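Local coordinates for glycosyl hydrolase, family 31/fibronectin type III domain protein (Clostridium perfringens, PDB 4LKS) that binds galactose, probably as part of larger glycans, through a family 32 carbohydrate-binding module, a calcium-bearing beta-sandwich of a large family 31 glycoside hydrolase, at residues A[67-72]-A[138-143]; A[90-95]-A[143-148]; A[95-100]-A[131-136]. All blocks are in the same frame, centred on the assembly; numbering follows the deposited sequence. Where two conformers were deposited one is given.

Interaction 1. Residues A[67-72]-A[138-143]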
loop_
_atom_site.group_PDB
_atom_site.type_symbol
_atom_site.label_atom_id
_atom_site.label_comp_id
_atom_site.label_asym_id
_atom_site.label_seq_id
_atom_site.Cartn_x
_atom_site.Cartn_y
_atom_site.Cartn_z
ATOM N N THR A 67 -4.019 3.458 6.501
ATOM C CA THR A 67 -3.563 4.844 6.574
ATOM C C THR A 67 -2.187 4.915 7.220
ATOM O O THR A 67 -1.980 4.399 8.329
ATOM C CB THR A 67 -4.517 5.729 7.376
ATOM O OG1 THR A 67 -5.804 5.730 6.751
ATOM C CG2 THR A 67 -3.975 7.162 7.446
ATOM N N ILE A 68 -1.252 5.531 6.501
ATOM C CA ILE A 68 0.107 5.762 6.974
ATOM C C ILE A 68 0.281 7.227 7.354
ATOM O O ILE A 68 -0.053 8.139 6.572
ATOM C CB ILE A 68 1.144 5.422 5.885
ATOM C CG1 ILE A 68 0.904 4.016 5.306
ATOM C CG2 ILE A 68 2.583 5.606 6.421
ATOM C CD1 ILE A 68 0.770 2.877 6.334
ATOM N N LYS A 69 0.794 7.448 8.562
ATOM C CA LYS A 69 1.141 8.775 9.046
ATOM C C LYS A 69 2.647 8.956 8.931
ATOM O O LYS A 69 3.401 8.070 9.325
ATOM C CB LYS A 69 0.732 8.907 10.518
ATOM C CG LYS A 69 1.129 10.227 11.156
ATOM C CD LYS A 69 0.836 10.206 12.651
ATOM C CE LYS A 69 1.318 11.476 13.308
ATOM N NZ LYS A 69 0.928 11.514 14.752
ATOM N N LEU A 70 3.078 10.097 8.399
ATOM C CA LEU A 70 4.505 10.416 8.279
ATOM C C LEU A 70 4.896 11.311 9.457
ATOM O O LEU A 70 4.027 11.917 10.095
ATOM C CB LEU A 70 4.797 11.084 6.925
ATOM C CG LEU A 70 4.506 10.145 5.742
ATOM C CD1 LEU A 70 3.128 10.392 5.175
ATOM C CD2 LEU A 70 5.562 10.286 4.648
ATOM N N ASP A 71 6.187 11.382 9.762
ATOM C CA ASP A 71 6.602 12.088 10.980
ATOM C C ASP A 71 6.365 13.599 10.895
ATOM O O ASP A 71 6.245 14.279 11.921
ATOM C CB ASP A 71 8.060 11.780 11.324
ATOM C CG ASP A 71 9.028 12.389 10.341
ATOM O OD1 ASP A 71 8.918 12.097 9.132
ATOM O OD2 ASP A 71 9.901 13.165 10.775
ATOM N N LYS A 72 6.294 14.113 9.669
ATOM C CA LYS A 72 5.944 15.497 9.393
ATOM C C LYS A 72 5.323 15.478 8.007
ATOM O O LYS A 72 5.266 14.424 7.375
ATOM C CB LYS A 72 7.192 16.387 9.412
ATOM C CG LYS A 72 8.288 15.943 8.455
ATOM C CD LYS A 72 9.469 16.917 8.451
ATOM C CE LYS A 72 10.649 16.325 7.698
ATOM N NZ LYS A 72 11.426 17.363 6.968
ATOM N N ALA A 138 1.706 16.215 2.200
ATOM C CA ALA A 138 0.852 15.320 2.969
ATOM C C ALA A 138 1.569 14.788 4.186
ATOM O O ALA A 138 2.774 14.497 4.133
ATOM C CB ALA A 138 0.415 14.151 2.095
ATOM N N GLN A 139 0.824 14.624 5.276
ATOM C CA GLN A 139 1.344 13.903 6.439
ATOM C C GLN A 139 0.629 12.558 6.618
ATOM O O GLN A 139 1.043 11.715 7.408
ATOM C CB GLN A 139 1.247 14.742 7.719
ATOM C CG GLN A 139 1.908 14.053 8.904
ATOM C CD GLN A 139 2.053 14.929 10.130
ATOM O OE1 GLN A 139 1.484 16.019 10.207
ATOM N NE2 GLN A 139 2.816 14.445 11.104
ATOM N N TYR A 140 -0.458 12.362 5.881
ATOM C CA TYR A 140 -1.182 11.089 5.930
ATOM C C TYR A 140 -1.479 10.633 4.519
ATOM O O TYR A 140 -1.841 11.444 3.652
ATOM C CB TYR A 140 -2.509 11.244 6.695
ATOM C CG TYR A 140 -2.343 11.788 8.091
ATOM C CD1 TYR A 140 -2.235 13.163 8.313
ATOM C CD2 TYR A 140 -2.298 10.935 9.182
ATOM C CE1 TYR A 140 -2.075 13.669 9.591
ATOM C CE2 TYR A 140 -2.137 11.428 10.458
ATOM C CZ TYR A 140 -2.028 12.793 10.655
ATOM O OH TYR A 140 -1.865 13.274 11.935
ATOM N N LEU A 141 -1.348 9.332 4.284
ATOM C CA LEU A 141 -1.726 8.753 3.008
ATOM C C LEU A 141 -2.595 7.538 3.278
ATOM O O LEU A 141 -2.206 6.651 4.027
ATOM C CB LEU A 141 -0.476 8.371 2.187
ATOM C CG LEU A 141 -0.742 7.832 0.771
ATOM C CD1 LEU A 141 0.334 8.280 -0.241
ATOM C CD2 LEU A 141 -0.891 6.307 0.766
ATOM N N ARG A 142 -3.771 7.517 2.666
ATOM C CA ARG A 142 -4.669 6.376 2.741
ATOM C C ARG A 142 -4.629 5.605 1.425
ATOM O O ARG A 142 -4.925 6.138 0.350
ATOM C CB ARG A 142 -6.091 6.829 3.081
ATOM C CG ARG A 142 -7.078 5.670 3.234
ATOM C CD ARG A 142 -8.315 6.063 4.030
ATOM N NE ARG A 142 -9.145 7.053 3.339
ATOM C CZ ARG A 142 -10.097 7.771 3.935
ATOM N NH1 ARG A 142 -10.333 7.619 5.231
ATOM N NH2 ARG A 142 -10.813 8.642 3.232
ATOM N N PHE A 143 -4.238 4.339 1.538
ATOM C CA PHE A 143 -4.094 3.438 0.400
ATOM C C PHE A 143 -5.236 2.430 0.450
ATOM O O PHE A 143 -5.361 1.676 1.419
ATOM C CB PHE A 143 -2.734 2.732 0.480
ATOM C CG PHE A 143 -2.464 1.770 -0.655
ATOM C CD1 PHE A 143 -1.996 2.225 -1.878
ATOM C CD2 PHE A 143 -2.668 0.408 -0.491
ATOM C CE1 PHE A 143 -1.744 1.332 -2.928
ATOM C CE2 PHE A 143 -2.413 -0.482 -1.530
ATOM C CZ PHE A 143 -1.944 -0.020 -2.742
HETATM O O HOH W 1 -2.317 11.627 14.111
#

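Interaction 2. Residues A[90-95]-A[143-148]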
loop_
_atom_site.group_PDB
_atom_site.type_symbol
_atom_site.label_atom_id
_atom_site.label_comp_id
_atom_site.label_asym_id
_atom_site.label_seq_id
_atom_site.Cartn_x
_atom_site.Cartn_y
_atom_site.Cartn_z
ATOM N N GLY A 90 -3.894 -11.675 -1.429
ATOM C CA GLY A 90 -4.054 -10.273 -1.103
ATOM C C GLY A 90 -3.329 -9.326 -2.037
ATOM O O GLY A 90 -3.364 -8.130 -1.795
ATOM N N HIS A 91 -2.681 -9.839 -3.085
ATOM C CA HIS A 91 -2.024 -8.972 -4.075
ATOM C C HIS A 91 -2.998 -7.927 -4.609
ATOM O O HIS A 91 -4.062 -8.269 -5.133
ATOM C CB HIS A 91 -1.477 -9.787 -5.245
ATOM C CG HIS A 91 -0.166 -10.454 -4.965
ATOM N ND1 HIS A 91 0.659 -10.904 -5.971
ATOM C CD2 HIS A 91 0.473 -10.723 -3.802
ATOM C CE1 HIS A 91 1.752 -11.425 -5.442
ATOM N NE2 HIS A 91 1.663 -11.329 -4.128
ATOM N N VAL A 92 -2.648 -6.653 -4.476
ATOM C CA VAL A 92 -3.550 -5.574 -4.876
ATOM C C VAL A 92 -3.412 -5.291 -6.370
ATOM O O VAL A 92 -2.302 -5.084 -6.875
ATOM C CB VAL A 92 -3.262 -4.297 -4.070
ATOM C CG1 VAL A 92 -4.095 -3.141 -4.597
ATOM C CG2 VAL A 92 -3.538 -4.545 -2.574
ATOM N N THR A 93 -4.534 -5.288 -7.090
ATOM C CA THR A 93 -4.484 -5.040 -8.535
ATOM C C THR A 93 -5.149 -3.730 -8.964
ATOM O O THR A 93 -4.896 -3.240 -10.062
ATOM C CB THR A 93 -5.071 -6.220 -9.359
ATOM O OG1 THR A 93 -6.500 -6.207 -9.263
ATOM C CG2 THR A 93 -4.539 -7.552 -8.847
ATOM N N GLU A 94 -6.010 -3.179 -8.112
ATOM C CA GLU A 94 -6.600 -1.862 -8.341
ATOM C C GLU A 94 -6.600 -1.125 -7.007
ATOM O O GLU A 94 -6.961 -1.695 -5.965
ATOM C CB GLU A 94 -8.034 -1.945 -8.910
ATOM C CG GLU A 94 -8.530 -0.599 -9.465
ATOM C CD GLU A 94 -10.025 -0.547 -9.767
ATOM O OE1 GLU A 94 -10.768 -1.472 -9.388
ATOM O OE2 GLU A 94 -10.455 0.460 -10.369
ATOM N N TYR A 95 -6.180 0.139 -7.027
ATOM C CA TYR A 95 -5.992 0.908 -5.800
ATOM C C TYR A 95 -6.502 2.343 -5.944
ATOM O O TYR A 95 -6.734 2.850 -7.061
ATOM C CB TYR A 95 -4.498 0.931 -5.403
ATOM C CG TYR A 95 -3.670 1.605 -6.476
ATOM C CD1 TYR A 95 -3.544 2.993 -6.513
ATOM C CD2 TYR A 95 -3.069 0.870 -7.486
ATOM C CE1 TYR A 95 -2.839 3.629 -7.525
ATOM C CE2 TYR A 95 -2.350 1.502 -8.510
ATOM C CZ TYR A 95 -2.243 2.884 -8.513
ATOM O OH TYR A 95 -1.556 3.542 -9.513
ATOM N N PHE A 143 -4.238 4.339 1.538
ATOM C CA PHE A 143 -4.094 3.438 0.400
ATOM C C PHE A 143 -5.236 2.430 0.450
ATOM O O PHE A 143 -5.361 1.676 1.419
ATOM C CB PHE A 143 -2.734 2.732 0.480
ATOM C CG PHE A 143 -2.464 1.770 -0.655
ATOM C CD1 PHE A 143 -1.996 2.225 -1.878
ATOM C CD2 PHE A 143 -2.668 0.408 -0.491
ATOM C CE1 PHE A 143 -1.744 1.332 -2.928
ATOM C CE2 PHE A 143 -2.413 -0.482 -1.530
ATOM C CZ PHE A 143 -1.944 -0.020 -2.742
ATOM N N THR A 144 -6.081 2.438 -0.579
ATOM C CA THR A 144 -7.278 1.601 -0.619
ATOM C C THR A 144 -7.134 0.539 -1.679
ATOM O O THR A 144 -6.776 0.837 -2.805
ATOM C CB THR A 144 -8.516 2.446 -0.937
ATOM O OG1 THR A 144 -8.673 3.440 0.080
ATOM C CG2 THR A 144 -9.768 1.564 -0.991
ATOM N N ALA A 145 -7.405 -0.708 -1.295
ATOM C CA ALA A 145 -7.406 -1.830 -2.217
ATOM C C ALA A 145 -8.822 -2.008 -2.751
ATOM O O ALA A 145 -9.747 -2.258 -1.979
ATOM C CB ALA A 145 -6.948 -3.089 -1.507
ATOM N N LEU A 146 -8.973 -1.899 -4.068
ATOM C CA LEU A 146 -10.282 -1.961 -4.727
ATOM C C LEU A 146 -10.514 -3.320 -5.381
ATOM O O LEU A 146 -11.654 -3.795 -5.465
ATOM C CB LEU A 146 -10.395 -0.858 -5.788
ATOM C CG LEU A 146 -10.248 0.575 -5.278
ATOM C CD1 LEU A 146 -10.162 1.549 -6.455
ATOM C CD2 LEU A 146 -11.393 0.948 -4.354
ATOM N N LYS A 147 -9.436 -3.934 -5.856
ATOM C CA LYS A 147 -9.475 -5.276 -6.420
ATOM C C LYS A 147 -8.201 -5.975 -5.979
ATOM O O LYS A 147 -7.137 -5.338 -5.885
ATOM C CB LYS A 147 -9.518 -5.228 -7.948
ATOM C CG LYS A 147 -10.813 -4.677 -8.541
ATOM C CD LYS A 147 -10.744 -4.662 -10.054
ATOM C CE LYS A 147 -12.064 -4.184 -10.644
ATOM N NZ LYS A 147 -11.994 -4.095 -12.126
ATOM N N THR A 148 -8.297 -7.275 -5.706
ATOM C CA THR A 148 -7.155 -8.044 -5.233
ATOM C C THR A 148 -7.203 -9.478 -5.752
ATOM O O THR A 148 -8.253 -9.940 -6.237
ATOM C CB THR A 148 -7.135 -8.145 -3.703
ATOM O OG1 THR A 148 -8.331 -8.803 -3.277
ATOM C CG2 THR A 148 -7.071 -6.774 -3.041
#

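Interaction 3. Residues A[95-100]-A[131-136]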
loop_
_atom_site.group_PDB
_atom_site.type_symbol
_atom_site.label_atom_id
_atom_site.label_comp_id
_atom_site.label_asym_id
_atom_site.label_seq_id
_atom_site.Cartn_x
_atom_site.Cartn_y
_atom_site.Cartn_z
ATOM N N TYR A 95 -6.180 0.139 -7.027
ATOM C CA TYR A 95 -5.992 0.908 -5.800
ATOM C C TYR A 95 -6.502 2.343 -5.944
ATOM O O TYR A 95 -6.734 2.850 -7.061
ATOM C CB TYR A 95 -4.498 0.931 -5.403
ATOM C CG TYR A 95 -3.670 1.605 -6.476
ATOM C CD1 TYR A 95 -3.544 2.993 -6.513
ATOM C CD2 TYR A 95 -3.069 0.870 -7.486
ATOM C CE1 TYR A 95 -2.839 3.629 -7.525
ATOM C CE2 TYR A 95 -2.350 1.502 -8.510
ATOM C CZ TYR A 95 -2.243 2.884 -8.513
ATOM O OH TYR A 95 -1.556 3.542 -9.513
ATOM N N LYS A 96 -6.636 2.992 -4.796
ATOM C CA LYS A 96 -6.882 4.423 -4.721
ATOM C C LYS A 96 -5.909 5.006 -3.705
ATOM O O LYS A 96 -5.563 4.355 -2.702
ATOM C CB LYS A 96 -8.337 4.716 -4.315
ATOM C CG LYS A 96 -8.645 6.208 -4.152
ATOM C CD LYS A 96 -10.136 6.464 -3.975
ATOM C CE LYS A 96 -10.644 5.962 -2.642
ATOM N NZ LYS A 96 -12.081 6.376 -2.471
ATOM N N ILE A 97 -5.441 6.217 -4.001
ATOM C CA ILE A 97 -4.583 6.953 -3.085
ATOM C C ILE A 97 -5.257 8.262 -2.704
ATOM O O ILE A 97 -5.715 9.021 -3.568
ATOM C CB ILE A 97 -3.219 7.262 -3.715
ATOM C CG1 ILE A 97 -2.434 5.968 -3.919
ATOM C CG2 ILE A 97 -2.424 8.220 -2.820
ATOM C CD1 ILE A 97 -1.219 6.121 -4.782
ATOM N N GLU A 98 -5.323 8.519 -1.399
ATOM C CA GLU A 98 -5.816 9.796 -0.878
ATOM C C GLU A 98 -4.755 10.329 0.068
ATOM O O GLU A 98 -4.046 9.552 0.693
ATOM C CB GLU A 98 -7.097 9.594 -0.074
ATOM C CG GLU A 98 -8.289 9.146 -0.868
ATOM C CD GLU A 98 -9.363 8.604 0.050
ATOM O OE1 GLU A 98 -9.242 7.434 0.486
ATOM O OE2 GLU A 98 -10.294 9.359 0.388
ATOM N N THR A 99 -4.651 11.648 0.195
ATOM C CA THR A 99 -3.723 12.209 1.172
ATOM C C THR A 99 -4.404 13.279 1.994
ATOM O O THR A 99 -5.429 13.832 1.593
ATOM C CB THR A 99 -2.448 12.801 0.529
ATOM O OG1 THR A 99 -2.800 13.815 -0.412
ATOM C CG2 THR A 99 -1.631 11.724 -0.177
ATOM N N SER A 100 -3.821 13.589 3.142
ATOM C CA SER A 100 -4.333 14.685 3.955
ATOM C C SER A 100 -3.263 15.270 4.852
ATOM O O SER A 100 -2.195 14.671 5.041
ATOM C CB SER A 100 -5.535 14.232 4.784
ATOM O OG SER A 100 -5.141 13.332 5.787
ATOM N N ILE A 131 4.213 3.676 -8.100
ATOM C CA ILE A 131 2.990 4.439 -8.349
ATOM C C ILE A 131 3.331 5.918 -8.210
ATOM O O ILE A 131 3.600 6.390 -7.102
ATOM C CB ILE A 131 1.886 4.058 -7.329
ATOM C CG1 ILE A 131 1.523 2.571 -7.453
ATOM C CG2 ILE A 131 0.652 4.942 -7.523
ATOM C CD1 ILE A 131 0.658 2.054 -6.326
ATOM N N ARG A 132 3.335 6.647 -9.327
ATOM C CA ARG A 132 3.663 8.069 -9.297
ATOM C C ARG A 132 2.406 8.917 -9.249
ATOM O O ARG A 132 1.325 8.496 -9.666
ATOM C CB ARG A 132 4.530 8.468 -10.499
ATOM C CG ARG A 132 3.807 8.432 -11.832
ATOM C CD ARG A 132 4.766 8.640 -13.007
ATOM N NE ARG A 132 5.238 10.019 -13.117
ATOM C CZ ARG A 132 4.656 10.952 -13.868
ATOM N NH1 ARG A 132 3.573 10.658 -14.580
ATOM N NH2 ARG A 132 5.159 12.182 -13.914
ATOM N N PHE A 133 2.556 10.126 -8.725
ATOM C CA PHE A 133 1.463 11.086 -8.726
ATOM C C PHE A 133 1.997 12.507 -8.610
ATOM O O PHE A 133 3.141 12.722 -8.184
ATOM C CB PHE A 133 0.447 10.762 -7.617
ATOM C CG PHE A 133 1.069 10.466 -6.277
ATOM C CD1 PHE A 133 1.374 11.495 -5.396
ATOM C CD2 PHE A 133 1.322 9.157 -5.886
ATOM C CE1 PHE A 133 1.932 11.228 -4.147
ATOM C CE2 PHE A 133 1.887 8.876 -4.648
ATOM C CZ PHE A 133 2.193 9.916 -3.773
ATOM N N ASN A 134 1.180 13.470 -9.019
ATOM C CA ASN A 134 1.588 14.862 -8.975
ATOM C C ASN A 134 1.875 15.271 -7.548
ATOM O O ASN A 134 1.114 14.949 -6.633
ATOM C CB ASN A 134 0.539 15.765 -9.618
ATOM C CG ASN A 134 0.503 15.615 -11.124
ATOM O OD1 ASN A 134 1.336 14.913 -11.706
ATOM N ND2 ASN A 134 -0.458 16.274 -11.765
ATOM N N THR A 135 2.987 15.975 -7.370
ATOM C CA THR A 135 3.496 16.303 -6.042
ATOM C C THR A 135 2.446 16.936 -5.142
ATOM O O THR A 135 1.821 17.947 -5.506
ATOM C CB THR A 135 4.705 17.244 -6.132
ATOM O OG1 THR A 135 5.655 16.690 -7.048
ATOM C CG2 THR A 135 5.356 17.408 -4.757
ATOM N N ILE A 136 2.243 16.326 -3.982
ATOM C CA ILE A 136 1.252 16.807 -3.025
ATOM C C ILE A 136 1.819 16.732 -1.609
ATOM O O ILE A 136 2.418 15.739 -1.208
ATOM C CB ILE A 136 -0.088 16.034 -3.163
ATOM C CG1 ILE A 136 -1.150 16.593 -2.211
ATOM C CG2 ILE A 136 0.117 14.526 -2.967
ATOM C CD1 ILE A 136 -2.578 16.190 -2.601
#

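Interaction 1. Residues A[67-72]-A[138-143]
Ile68 and Leu141 face each other as an antiparallel hydrogen-bonded pair, each amide giving its proton to the other's carbonyl. Ile68 N reaches Leu141 O at 2.9 Å, and the bond returned from Leu141 N to Ile68 O is equally short and lies in the carbonyl plane. A third bond, from Leu70 N to Gln139 O (2.8 Å), continues the ladder to the corner where both segments turn out of the sheet, and Leu70 CD1 also packs against that carbonyl. The side chains of Ile68, Leu70 and Leu141 turn inward and are buried against Phe164 of strand 158-166 in the opposing sheet.

The other face, with Thr67, Lys69, Tyr140 and Arg142, packs just as closely near the backbone and opens to solvent only at its outer end. Lys69 runs fully extended alongside Tyr140, pointing the same way, and its CG comes to 3.5 Å from CE2 at an oblique approach to the ring. At the solvent end one water, in the plane of the Tyr140 ring, lies 2.8 Å from Tyr140 OH and only weakly engages Lys69 NZ. Thr67 OG1 rests against the CG and CD methylenes of Arg142, whose guanidinium leads off to a salt bridge with Glu98.

Gln139 adds a side-chain bond beyond the last backbone one. Its CG stands anti to the backbone N (chi1 -174°) and the chain stays extended, which brings NE2 within 3.0 Å of Leu70 O; the acceptor lies close to the amide plane, which favours this flip of the amide. Gln139 and Tyr140 both face Ser100, a classic beta bulge where the chain passes between the two sheets of this F5/8 type C (discoidin-like) beta-sandwich.

Interaction 2. Residues A[90-95]-A[143-148]
Glu94 and Lys147 pair across two successive kinks in the ladder, and Glu94 can be followed outward along its extended chain. Its CB packs on Lys147 CB at 3.7 Å. The CG next passes obliquely over Leu146, near CD1 and CB. At the tip OE1 lies along the aliphatic part of Lys147, 3.3 Å from CE, while OE2 is nearest Leu146 CD1. The charged ends meet less closely: OE1 to Lys147 NZ is a long salt bridge of 4.0 Å on the solvent side, so the methylenes make the nearer contact.

Beneath this pair the backbone bonds are shared. Lys147 O accepts from Thr93 N at 2.9 Å and from Glu94 N at 3.3 Å, both donors standing above the same face of its carbonyl plane. Glu94 O in turn takes Leu146 N at 2.8 Å and, weakly, Lys147 N.

The reverse face is buried and largely apolar. Val92 CG2 touches Ala145 CB. With Phe143 CG opposite the backbone N (chi1 -180°), the ring is carried to Tyr95, CE1 lying 3.7 Å from Tyr95 CB. Thr148 OG1 is hydrogen-bonded to Tyr156 O, and Tyr156 belongs to the galactose pocket. Thr93 with Glu94 opposite Lys147, and Leu146 with Lys147 opposite Glu94, form two consecutive classic beta bulges, which bend this antiparallel pair at the sugar-binding end of the sandwich.

Interaction 3. Residues A[95-100]-A[131-136]
Ile131 lies against Tyr95 with its CD1 methyl over one face of the phenol ring, a CH-pi contact 3.8 Å from the centroid and 15° off the ring normal. The methyl is displaced toward the rim, and the second branch of Ile131 takes up the outer end of the ring: CG2 is 3.7 Å from Tyr95 CZ and 3.3 Å from Tyr95 OH. Ile97 is modelled in two conformers; in the one described here its CD1 meets that same Ile131 CG2 at 3.5 Å, as the two isoleucines run past one another head to tail. In this conformer Ile97 CD1 also approaches Phe133, 4.1 Å from CD2, the side chain standing roughly perpendicular to it. Farther along, Ile136 CD1 reaches Thr99 OG1 at 3.2 Å, a methyl beside a hydroxyl.

No hydrogen bond joins the two strands. Their segment axes stay 10.0 Å apart and run nearly parallel, at 9°, because they belong to different sheets: 95-100 to the five-stranded one, 131-136 to the edge of the four-stranded one. This is the face-to-face packing of a beta-sandwich, with alternate residues Tyr95, Ile97 and Thr99 turned into the core.

Rotation about the first side-chain bond puts Tyr95 CG between the backbone N and the carbonyl carbon (chi1 62°), which swings the ring toward Ile131. Around these contacts, Ile79 of strand 73-82 meets both Ile97 and Ile131, and Leu76 meets Phe133. Strand 107-113 brings Val109 against Thr99 and Phe133, while Leu141 of strand 140-148 packs on Ile97 and Thr99.

Strand 140-148 is common to interactions 1 and 2, which use its successive halves, share Phe143, and have centres 18 Å apart on opposite sides of the chain's centre. It also lies beside strand 95-100 of interaction 3, which is nested along the chain inside the loops closed by both. Interaction 3 shares Tyr95 with interaction 2, and Thr144 N lies 2.9 Å from Lys96 O, a probable hydrogen bond. It meets interaction 1 through the salt bridge from Arg142 NE to Glu98 OE1 at 2.9 Å. The two sites lie near different contacts: Gly90 of interaction 2 is about 6 Å from the bound galactose, whereas the Ile68 side chain of interaction 1 is about 10 Å from the calcium ion.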